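Local structure of allergen Bos d 2 (Bos taurus, 4WFV) at residues A[19-22]-A[28-31]; A[77-80]-A[86-89]; A[101-106]-A[110-115]. The protein probably carries pheromones, binding small odorant-like molecules as a secreted member of the lipocalin family. All blocks are in the same frame, centred on the assembly; numbering follows the deposited sequence.

In the fold
The contacts follow in series along the chain and share the antiparallel sheet of the lipocalin barrel. Contact 1 sets strand 17-23 against the loop after it; contacts 2 and 3 are beta hairpins, 77-81 with 85-93 and 97-105 with 110-118. Strands 85-93 and 97-105 are neighbours, so contacts 2 and 3 lie about 9 Å apart between centres, joined by a backbone bond from Tyr101 to Glu89. Strands 110-118 and 17-23 pair, and contact 1 lies about 11 Å from contact 3 between centres, linked by a Lys28-Asp106 salt bridge. Contacts 1 and 2 are about 18 Å apart between centres. All three thus belong to one barrel wall, consistent with the enclosed ligand cavity of a lipocalin carrier.

Contact 1: residues A[19-22]-A[28-31]; sequences IYAA and KIVE
Ala21 and Ala22, in strand 17-23, meet the end of Ile29, which reaches them from the loop that follows the strand. Taken in order, Ile19 and Tyr20 both pair with Gly116 of strand 110-118 in a classic beta bulge, and one face of the Tyr20 ring carries Ile19 CG2. Contact with the loop starts at Ala21, whose CB points toward it and lies 4.1 Å from Ile29 CD1; Ile29 CD1 is also 3.7 Å from Ala21 O. At Ala22 the CB turns away, so the backbone itself is touched, with Ala22 CA 3.5 Å from Ile29 CD1.

One methyl therefore makes all these approaches. Ile29 CG1 sits between its backbone N and carbonyl carbon (chi1 62°), and the nearly extended next torsion (162°) carries CD1 out to the strand. The 7.0 Å between Ala21 CA and Ile29 CA is too wide for strand pairing, and the 110 Å² buried is van der Waals packing of one methyl on CB and backbone atoms, with no hydrogen bond between the segments. This loop follows the first barrel strand, and in lipocalins the corresponding loop commonly folds over the barrel's open end.

Around the contact, Ile29 also rests on Met113 of strand 110-118 and on Glu146 of strand 146-147. The CB of Ala22 instead packs against Tyr131 and Asn135 of helix 125-137, which lies along the barrel's outside.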
ATOM      1  N   ILE A  19      -1.342   3.004   7.662  1.00  6.18           N
ATOM      2  CA  ILE A  19      -0.821   2.903   9.019  1.00  7.22           C
ATOM      3  C   ILE A  19       0.617   2.395   9.002  1.00  6.54           C
ATOM      4  O   ILE A  19       1.499   3.000   9.639  1.00  7.75           O
ATOM      5  CB  ILE A  19      -1.687   1.977   9.895  1.00  6.50           C
ATOM      6  CG1 ILE A  19      -3.174   2.318   9.739  1.00  7.14           C
ATOM      7  CG2 ILE A  19      -1.236   2.043  11.349  1.00  7.30           C
ATOM      8  CD1 ILE A  19      -3.521   3.776  10.061  1.00  8.19           C
ATOM      9  N   TYR A  20       0.858   1.319   8.251  1.00  6.56           N
ATOM     10  CA  TYR A  20       2.179   0.705   8.213  1.00  6.67           C
ATOM     11  C   TYR A  20       2.626   0.427   6.791  1.00  7.02           C
ATOM     12  O   TYR A  20       1.822   0.250   5.873  1.00  7.16           O
ATOM     13  CB  TYR A  20       2.172  -0.648   8.939  1.00  7.60           C
ATOM     14  CG  TYR A  20       1.875  -0.573  10.415  1.00  8.25           C
ATOM     15  CD1 TYR A  20       2.810  -0.086  11.307  1.00  8.29           C
ATOM     16  CD2 TYR A  20       0.658  -1.031  10.920  1.00  8.63           C
ATOM     17  CE1 TYR A  20       2.537  -0.019  12.677  1.00  9.29           C
ATOM     18  CE2 TYR A  20       0.367  -0.957  12.273  1.00  9.52           C
ATOM     19  CZ  TYR A  20       1.313  -0.469  13.145  1.00 11.01           C
ATOM     20  OH  TYR A  20       1.036  -0.396  14.489  1.00 13.02           O
ATOM     21  N   ALA A  21       3.941   0.340   6.635  1.00  6.49           N
ATOM     22  CA  ALA A  21       4.528  -0.251   5.437  1.00  6.21           C
ATOM     23  C   ALA A  21       5.685  -1.116   5.892  1.00  7.19           C
ATOM     24  O   ALA A  21       6.235  -0.905   6.972  1.00  8.85           O
ATOM     25  CB  ALA A  21       5.009   0.813   4.460  1.00  7.46           C
ATOM     26  N   ALA A  22       6.052  -2.090   5.068  1.00  6.30           N
ATOM     27  CA  ALA A  22       7.187  -2.957   5.377  1.00  5.32           C
ATOM     28  C   ALA A  22       7.807  -3.366   4.064  1.00  6.33           C
ATOM     29  O   ALA A  22       7.103  -3.533   3.078  1.00  7.77           O
ATOM     30  CB  ALA A  22       6.727  -4.202   6.170  1.00  7.17           C
ATOM     31  N   LYS A  28      13.578   2.046   0.600  1.00  8.71           N
ATOM     32  CA  LYS A  28      12.466   2.444  -0.262  1.00  9.01           C
ATOM     33  C   LYS A  28      11.290   3.051   0.501  1.00  7.94           C
ATOM     34  O   LYS A  28      10.514   3.808  -0.085  1.00  8.51           O
ATOM     35  CB  LYS A  28      11.950   1.258  -1.073  1.00  8.42           C
ATOM     36  CG  LYS A  28      12.938   0.715  -2.093  1.00  9.54           C
ATOM     37  CD  LYS A  28      13.131   1.700  -3.237  1.00  9.20           C
ATOM     38  CE  LYS A  28      14.039   1.128  -4.335  1.00  9.82           C
ATOM     39  NZ  LYS A  28      14.146   2.054  -5.505  1.00 10.72           N
ATOM     40  N   ILE A  29      11.145   2.703   1.782  1.00  7.03           N
ATOM     41  CA  ILE A  29       9.957   3.096   2.545  1.00  7.24           C
ATOM     42  C   ILE A  29      10.210   3.974   3.771  1.00  8.23           C
ATOM     43  O   ILE A  29       9.276   4.325   4.469  1.00  8.02           O
ATOM     44  CB  ILE A  29       9.128   1.866   2.989  1.00  7.03           C
ATOM     45  CG1 ILE A  29       9.947   0.955   3.927  1.00  8.07           C
ATOM     46  CG2 ILE A  29       8.609   1.113   1.775  1.00  7.29           C
ATOM     47  CD1 ILE A  29       9.062  -0.019   4.728  1.00  9.43           C
ATOM     48  N   VAL A  30      11.465   4.347   4.023  1.00  7.52           N
ATOM     49  CA  VAL A  30      11.747   5.301   5.090  1.00  9.37           C
ATOM     50  C   VAL A  30      11.271   6.691   4.681  1.00  8.64           C
ATOM     51  O   VAL A  30      10.907   6.911   3.529  1.00  7.87           O
ATOM     52  CB  VAL A  30      13.250   5.334   5.452  1.00  9.47           C
ATOM     53  CG1 VAL A  30      13.697   3.965   5.968  1.00 12.15           C
ATOM     54  CG2 VAL A  30      14.094   5.792   4.254  1.00 14.32           C
ATOM     55  N   GLU A  31      11.266   7.619   5.631  1.00  7.99           N
ATOM     56  CA  GLU A  31      10.832   8.975   5.313  1.00  9.77           C
ATOM     57  C   GLU A  31      11.580   9.535   4.106  1.00  9.75           C
ATOM     58  O   GLU A  31      12.800   9.404   3.998  1.00 11.32           O
ATOM     59  CB  GLU A  31      11.004   9.885   6.524  1.00 10.87           C
ATOM     60  CG  GLU A  31       9.985   9.622   7.603  1.00 13.28           C
ATOM     61  CD  GLU A  31      10.126  10.575   8.768  1.00 17.31           C
ATOM     62  OE1 GLU A  31      10.674  10.160   9.810  1.00 19.60           O
ATOM     63  OE2 GLU A  31       9.689  11.735   8.631  1.00 20.40           O
TER

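Contact 2: residues A[77-80]-A[86-89]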
ATOM      1  N   VAL A  77      -4.333  -8.643  -8.829  1.00 11.01           N
ATOM      2  CA  VAL A  77      -2.987  -8.152  -9.095  1.00 11.46           C
ATOM      3  C   VAL A  77      -3.071  -7.091 -10.169  1.00 10.06           C
ATOM      4  O   VAL A  77      -3.606  -7.346 -11.261  1.00 11.65           O
ATOM      5  CB  VAL A  77      -2.052  -9.269  -9.562  1.00 11.97           C
ATOM      6  CG1 VAL A  77      -0.671  -8.690  -9.854  1.00 12.45           C
ATOM      7  CG2 VAL A  77      -1.953 -10.357  -8.494  1.00 13.06           C
ATOM      8  N   TYR A  78      -2.549  -5.909  -9.853  1.00 10.57           N
ATOM      9  CA  TYR A  78      -2.581  -4.748 -10.735  1.00 11.11           C
ATOM     10  C   TYR A  78      -1.167  -4.314 -11.087  1.00 11.23           C
ATOM     11  O   TYR A  78      -0.220  -4.636 -10.372  1.00 12.79           O
ATOM     12  CB  TYR A  78      -3.320  -3.593 -10.053  1.00 10.29           C
ATOM     13  CG  TYR A  78      -4.759  -3.923  -9.755  1.00 11.04           C
ATOM     14  CD1 TYR A  78      -5.103  -4.693  -8.645  1.00 12.44           C
ATOM     15  CD2 TYR A  78      -5.770  -3.485 -10.590  1.00 11.25           C
ATOM     16  CE1 TYR A  78      -6.429  -5.013  -8.376  1.00 11.43           C
ATOM     17  CE2 TYR A  78      -7.093  -3.805 -10.333  1.00 12.58           C
ATOM     18  CZ  TYR A  78      -7.411  -4.560  -9.224  1.00 11.77           C
ATOM     19  OH  TYR A  78      -8.733  -4.876  -8.976  1.00 13.31           O
ATOM     20  N   VAL A  79      -1.028  -3.597 -12.197  1.00 10.31           N
ATOM     21  CA  VAL A  79       0.268  -3.051 -12.590  1.00  9.78           C
ATOM     22  C   VAL A  79       0.209  -1.535 -12.659  1.00 10.33           C
ATOM     23  O   VAL A  79      -0.780  -0.958 -13.116  1.00 10.65           O
ATOM     24  CB  VAL A  79       0.710  -3.602 -13.961  1.00 10.37           C
ATOM     25  CG1 VAL A  79       1.970  -2.901 -14.456  1.00 12.12           C
ATOM     26  CG2 VAL A  79       0.963  -5.091 -13.860  1.00 15.29           C
ATOM     27  N   LEU A  80       1.263  -0.875 -12.198  1.00 11.01           N
ATOM     28  CA  LEU A  80       1.371   0.564 -12.389  1.00 13.85           C
ATOM     29  C   LEU A  80       2.821   1.014 -12.408  1.00 11.68           C
ATOM     30  O   LEU A  80       3.688   0.397 -11.771  1.00 11.52           O
ATOM     31  CB  LEU A  80       0.589   1.334 -11.330  1.00 19.30           C
ATOM     32  CG  LEU A  80       1.091   1.272  -9.894  1.00 18.59           C
ATOM     33  CD1 LEU A  80       0.631   2.511  -9.133  1.00 26.05           C
ATOM     34  CD2 LEU A  80       0.631   0.003  -9.206  1.00 22.53           C
ATOM     35  N   ASN A  86       5.660  -1.599 -10.975  1.00  8.22           N
ATOM     36  CA  ASN A  86       5.088  -2.238  -9.806  1.00  7.81           C
ATOM     37  C   ASN A  86       3.992  -3.210 -10.156  1.00  8.72           C
ATOM     38  O   ASN A  86       3.160  -2.937 -11.018  1.00 10.81           O
ATOM     39  CB  ASN A  86       4.441  -1.179  -8.922  1.00  9.21           C
ATOM     40  CG  ASN A  86       5.409  -0.120  -8.476  1.00  8.70           C
ATOM     41  OD1 ASN A  86       6.137  -0.316  -7.510  1.00 10.89           O
ATOM     42  ND2 ASN A  86       5.408   1.021  -9.158  1.00 10.00           N
ATOM     43  N   THR A  87       3.958  -4.323  -9.441  1.00  8.28           N
ATOM     44  CA  THR A  87       2.697  -5.031  -9.295  1.00  9.23           C
ATOM     45  C   THR A  87       2.174  -4.707  -7.914  1.00  9.85           C
ATOM     46  O   THR A  87       2.947  -4.560  -6.967  1.00 11.39           O
ATOM     47  CB  THR A  87       2.816  -6.547  -9.478  1.00 10.64           C
ATOM     48  OG1 THR A  87       3.845  -7.070  -8.633  1.00 12.28           O
ATOM     49  CG2 THR A  87       3.129  -6.880 -10.938  1.00 15.64           C
ATOM     50  N   LEU A  88       0.861  -4.553  -7.823  1.00  9.64           N
ATOM     51  CA  LEU A  88       0.190  -4.291  -6.560  1.00  8.16           C
ATOM     52  C   LEU A  88      -0.978  -5.248  -6.443  1.00 11.04           C
ATOM     53  O   LEU A  88      -1.879  -5.243  -7.279  1.00 10.46           O
ATOM     54  CB  LEU A  88      -0.303  -2.838  -6.498  1.00 10.95           C
ATOM     55  CG  LEU A  88      -0.977  -2.377  -5.199  1.00 11.27           C
ATOM     56  CD1 LEU A  88      -0.793  -0.879  -5.013  1.00 14.67           C
ATOM     57  CD2 LEU A  88      -2.452  -2.755  -5.144  1.00 14.32           C
ATOM     58  N   GLU A  89      -0.948  -6.066  -5.399  1.00  8.00           N
ATOM     59  CA  GLU A  89      -1.975  -7.066  -5.171  1.00 10.49           C
ATOM     60  C   GLU A  89      -2.710  -6.767  -3.875  1.00  9.94           C
ATOM     61  O   GLU A  89      -2.089  -6.535  -2.845  1.00  9.65           O
ATOM     62  CB  GLU A  89      -1.349  -8.456  -5.066  1.00 11.70           C
ATOM     63  CG  GLU A  89      -2.390  -9.558  -4.916  1.00 11.14           C
ATOM     64  CD  GLU A  89      -1.786 -10.928  -4.698  1.00 15.53           C
ATOM     65  OE1 GLU A  89      -0.548 -11.055  -4.680  1.00 17.52           O
ATOM     66  OE2 GLU A  89      -2.562 -11.897  -4.544  1.00 17.38           O
TER
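Tyr78 and Leu88 form the hydrogen-bonded middle of an antiparallel beta hairpin in the lipocalin barrel, strand 77-81 returning as strand 85-93. The segment axes approach to 4.4 Å and run at 149° to each other. Backbone bonds are reciprocal at two pairs: Tyr78 N reaches Leu88 O at 2.7 Å, and the Leu80-Asn86 pair repeats the pattern. Between them, Val79 faces Thr87 as a non-hydrogen-bonded pair, where Thr87 CA lies 3.1 Å from Tyr78 O in a CA-H...O contact.

The more enclosed packing is on the face of Tyr78, Leu80, Asn86 and Leu88, where Tyr78, Asn86 and Leu88 are buried. Leu80 CG lies between its backbone N and carbonyl carbon (chi1 68°), a turn that swings CD2 back across the hairpin to 4.0 Å from both Asn86 CB and Leu88 CB. The Tyr78 ring presents its edge to Leu88 O, which lies in the plane of the ring, while its hydroxyl bonds to Cys48 O.

The other face, with Val77, Val79, Thr87 and Glu89, is partly exposed. It has one close spot, where Val77 CG2 lies 3.7 Å from CG of Glu89, against the extended aliphatic part of that chain, and it is loose at the next pair, Val79 CG2 and Thr87 CG2 standing 4.1 Å apart.

Asn86 ties the hairpin's end into its surroundings: OD1 accepts from Asn104 ND2 in the next strand, and ND2 also bonds to Phe82 O. Leu80 O takes two hydrogens, from Asn86 N at 2.9 Å and from Asn86 ND2 at 3.2 Å, Asn86 ND2 standing 42° out of the carbonyl plane.

Contact 3: residues A[101-106]-A[110-115]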
ATOM      1  N   TYR A 101       0.241  -6.035  -1.343  1.00  8.32           N
ATOM      2  CA  TYR A 101       1.566  -6.596  -1.530  1.00  8.86           C
ATOM      3  C   TYR A 101       2.088  -6.051  -2.847  1.00  8.51           C
ATOM      4  O   TYR A 101       1.445  -6.191  -3.885  1.00  9.35           O
ATOM      5  CB  TYR A 101       1.535  -8.127  -1.552  1.00  9.63           C
ATOM      6  CG  TYR A 101       2.859  -8.732  -1.958  1.00  9.81           C
ATOM      7  CD1 TYR A 101       3.978  -8.630  -1.134  1.00 11.18           C
ATOM      8  CD2 TYR A 101       3.006  -9.375  -3.182  1.00 10.41           C
ATOM      9  CE1 TYR A 101       5.200  -9.167  -1.508  1.00  9.72           C
ATOM     10  CE2 TYR A 101       4.237  -9.918  -3.567  1.00 12.06           C
ATOM     11  CZ  TYR A 101       5.323  -9.807  -2.721  1.00 11.75           C
ATOM     12  OH  TYR A 101       6.541 -10.332  -3.088  1.00 13.43           O
ATOM     13  N   VAL A 102       3.240  -5.400  -2.792  1.00  8.06           N
ATOM     14  CA  VAL A 102       3.809  -4.735  -3.950  1.00  8.54           C
ATOM     15  C   VAL A 102       5.177  -5.317  -4.259  1.00  6.77           C
ATOM     16  O   VAL A 102       5.991  -5.523  -3.350  1.00  9.77           O
ATOM     17  CB  VAL A 102       3.951  -3.229  -3.669  1.00  8.04           C
ATOM     18  CG1 VAL A 102       4.769  -2.538  -4.755  1.00 10.70           C
ATOM     19  CG2 VAL A 102       2.573  -2.589  -3.499  1.00 10.67           C
ATOM     20  N   GLU A 103       5.417  -5.604  -5.535  1.00  7.18           N
ATOM     21  CA  GLU A 103       6.772  -5.879  -6.004  1.00  7.63           C
ATOM     22  C   GLU A 103       7.164  -4.738  -6.928  1.00  7.77           C
ATOM     23  O   GLU A 103       6.524  -4.492  -7.955  1.00  9.24           O
ATOM     24  CB  GLU A 103       6.871  -7.237  -6.719  1.00  9.05           C
ATOM     25  CG  GLU A 103       6.535  -8.408  -5.812  1.00 11.73           C
ATOM     26  CD  GLU A 103       6.916  -9.755  -6.395  1.00 17.24           C
ATOM     27  OE1 GLU A 103       7.199  -9.831  -7.614  1.00 23.71           O
ATOM     28  OE2 GLU A 103       6.927 -10.740  -5.625  1.00 15.54           O
ATOM     29  N   ASN A 104       8.201  -4.012  -6.534  1.00  7.18           N
ATOM     30  CA  ASN A 104       8.694  -2.889  -7.317  1.00  8.46           C
ATOM     31  C   ASN A 104      10.037  -3.247  -7.935  1.00  7.42           C
ATOM     32  O   ASN A 104      10.892  -3.833  -7.277  1.00  8.27           O
ATOM     33  CB  ASN A 104       8.840  -1.654  -6.421  1.00  7.49           C
ATOM     34  CG  ASN A 104       9.600  -0.522  -7.086  1.00  7.45           C
ATOM     35  OD1 ASN A 104      10.830  -0.450  -7.001  1.00  9.04           O
ATOM     36  ND2 ASN A 104       8.875   0.383  -7.729  1.00  8.32           N
ATOM     37  N   TYR A 105      10.206  -2.910  -9.205  1.00  8.03           N
ATOM     38  CA  TYR A 105      11.488  -3.083  -9.871  1.00  7.45           C
ATOM     39  C   TYR A 105      11.927  -1.735 -10.407  1.00  7.75           C
ATOM     40  O   TYR A 105      11.190  -1.081 -11.152  1.00  9.10           O
ATOM     41  CB  TYR A 105      11.358  -4.092 -11.013  1.00 10.31           C
ATOM     42  CG  TYR A 105      12.568  -4.190 -11.923  1.00  9.81           C
ATOM     43  CD1 TYR A 105      13.787  -4.669 -11.454  1.00 10.28           C
ATOM     44  CD2 TYR A 105      12.474  -3.827 -13.263  1.00 11.35           C
ATOM     45  CE1 TYR A 105      14.898  -4.762 -12.300  1.00 10.93           C
ATOM     46  CE2 TYR A 105      13.559  -3.923 -14.099  1.00 11.88           C
ATOM     47  CZ  TYR A 105      14.759  -4.390 -13.610  1.00  9.37           C
ATOM     48  OH  TYR A 105      15.834  -4.478 -14.465  1.00 13.79           O
ATOM     49  N   ASP A 106      13.130  -1.317 -10.024  1.00  8.43           N
ATOM     50  CA  ASP A 106      13.619   0.010 -10.378  1.00  8.92           C
ATOM     51  C   ASP A 106      14.771  -0.039 -11.379  1.00  9.11           C
ATOM     52  O   ASP A 106      15.399   0.987 -11.639  1.00 10.35           O
ATOM     53  CB  ASP A 106      14.020   0.791  -9.119  1.00  9.06           C
ATOM     54  CG  ASP A 106      15.254   0.232  -8.444  1.00  9.93           C
ATOM     55  OD1 ASP A 106      15.832  -0.740  -8.950  1.00 10.01           O
ATOM     56  OD2 ASP A 106      15.653   0.788  -7.407  1.00 11.04           O
ATOM     57  N   ILE A 110      14.824  -5.535  -7.048  1.00  8.79           N
ATOM     58  CA  ILE A 110      13.426  -5.864  -6.807  1.00  8.67           C
ATOM     59  C   ILE A 110      13.162  -5.653  -5.329  1.00  9.83           C
ATOM     60  O   ILE A 110      13.910  -6.150  -4.493  1.00 10.54           O
ATOM     61  CB  ILE A 110      13.121  -7.319  -7.146  1.00  8.78           C
ATOM     62  CG1 ILE A 110      13.369  -7.544  -8.639  1.00 12.35           C
ATOM     63  CG2 ILE A 110      11.662  -7.634  -6.824  1.00 10.61           C
ATOM     64  CD1 ILE A 110      13.419  -8.998  -9.044  1.00 14.52           C
ATOM     65  N   THR A 111      12.113  -4.901  -5.013  1.00  7.98           N
ATOM     66  CA  THR A 111      11.714  -4.666  -3.636  1.00  8.12           C
ATOM     67  C   THR A 111      10.370  -5.323  -3.398  1.00  8.42           C
ATOM     68  O   THR A 111       9.418  -5.124  -4.164  1.00  9.84           O
ATOM     69  CB  THR A 111      11.611  -3.169  -3.350  1.00  8.13           C
ATOM     70  OG1 THR A 111      12.902  -2.576  -3.510  1.00  9.02           O
ATOM     71  CG2 THR A 111      11.117  -2.915  -1.911  1.00  9.01           C
ATOM     72  N   LYS A 112      10.304  -6.134  -2.353  1.00  8.00           N
ATOM     73  CA  LYS A 112       9.057  -6.747  -1.927  1.00  7.58           C
ATOM     74  C   LYS A 112       8.547  -5.979  -0.724  1.00  8.41           C
ATOM     75  O   LYS A 112       9.270  -5.797   0.247  1.00  8.20           O
ATOM     76  CB  LYS A 112       9.313  -8.202  -1.557  1.00  9.60           C
ATOM     77  CG  LYS A 112       9.792  -9.049  -2.738  1.00 10.93           C
ATOM     78  CD  LYS A 112      10.598 -10.260  -2.276  1.00 14.63           C
ATOM     79  CE  LYS A 112       9.843 -11.121  -1.282  1.00 21.83           C
ATOM     80  NZ  LYS A 112       8.715 -11.849  -1.915  1.00 21.02           N
ATOM     81  N   MET A 113       7.312  -5.496  -0.797  1.00  6.32           N
ATOM     82  CA  MET A 113       6.789  -4.675   0.292  1.00  7.27           C
ATOM     83  C   MET A 113       5.295  -4.877   0.499  1.00  8.17           C
ATOM     84  O   MET A 113       4.583  -5.413  -0.349  1.00  7.95           O
ATOM     85  CB  MET A 113       7.108  -3.193   0.061  1.00 12.86           C
ATOM     86  CG  MET A 113       6.388  -2.583  -1.102  1.00 11.78           C
ATOM     87  SD  MET A 113       6.680  -0.803  -1.217  1.00 13.54           S
ATOM     88  CE  MET A 113       5.632  -0.135   0.066  1.00 13.58           C
ATOM     89  N   THR A 114       4.839  -4.467   1.671  1.00  5.61           N
ATOM     90  CA  THR A 114       3.406  -4.432   1.923  1.00  6.60           C
ATOM     91  C   THR A 114       3.019  -3.094   2.494  1.00  6.85           C
ATOM     92  O   THR A 114       3.866  -2.351   3.008  1.00  6.87           O
ATOM     93  CB  THR A 114       2.966  -5.500   2.941  1.00  6.84           C
ATOM     94  OG1 THR A 114       3.655  -5.277   4.177  1.00  7.58           O
ATOM     95  CG2 THR A 114       3.229  -6.929   2.408  1.00  9.08           C
ATOM     96  N   GLU A 115       1.726  -2.799   2.394  1.00  6.77           N
ATOM     97  CA  GLU A 115       1.145  -1.616   3.010  1.00  7.23           C
ATOM     98  C   GLU A 115      -0.080  -2.032   3.798  1.00  7.03           C
ATOM     99  O   GLU A 115      -0.906  -2.839   3.321  1.00  7.76           O
ATOM    100  CB  GLU A 115       0.747  -0.598   1.940  1.00  7.86           C
ATOM    101  CG  GLU A 115       1.951  -0.111   1.143  1.00  8.85           C
ATOM    102  CD  GLU A 115       1.573   0.602  -0.133  1.00 10.18           C
ATOM    103  OE1 GLU A 115       0.673   0.127  -0.841  1.00 10.21           O
ATOM    104  OE2 GLU A 115       2.189   1.650  -0.418  1.00 10.69           O
TER
HETATM  105  O   HOH W   1      13.099  -1.715  -6.111  1.00  8.87           O
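Tyr101, with CG anti to its own nitrogen (chi1 171°), leans its ring over the partner strand, and Lys112, bent at chi3 (55°) and chi4 (70°), curls its amine back to meet it. The result is a cross-strand polar link on one face of an antiparallel beta hairpin of the lipocalin barrel, strand 97-105 with strand 110-118. Lys112 NZ donates to Tyr101 OH at 2.9 Å, arriving at the ring's edge near its plane. Tyr101 OH in turn donates to Glu103 OE2 at 2.6 Å, OE2 accepting with its anti lone pair, away from the other carboxylate oxygen. The hydroxyl bridges amine and acid, accepting from one and donating to the other. Their charged atoms, Lys112 NZ and Glu103 OE2, stay 4.3 Å apart, too far for a salt bridge; the opposite charges would probably still favour this grouping. Arg138 O takes a further hydrogen from NZ.

Backbone pairing holds the strands in step. Val102 and Met113 exchange two bonds, as do Asn104 and Thr111.

On the opposite face Val102 and Met113 run alongside each other in the same direction, with Val102 CB 3.6 Å from Met113 CG. Near the end of the pairing, Glu115 OE1 bonds to Tyr39 OH and Thr100 OG1. Toward the turn, on the face of Tyr101, the exposed Tyr105 and Ile110 meet, CD1 to CG1 at 4.0 Å. Asn104 ND2 bonds to Asn86 OD1. Thr111 OG1 bonds to Asn25 ND2, and a water joins its strand to the other: it lies 2.7 Å from Thr111 OG1 and 2.7 Å from Asn104 OD1.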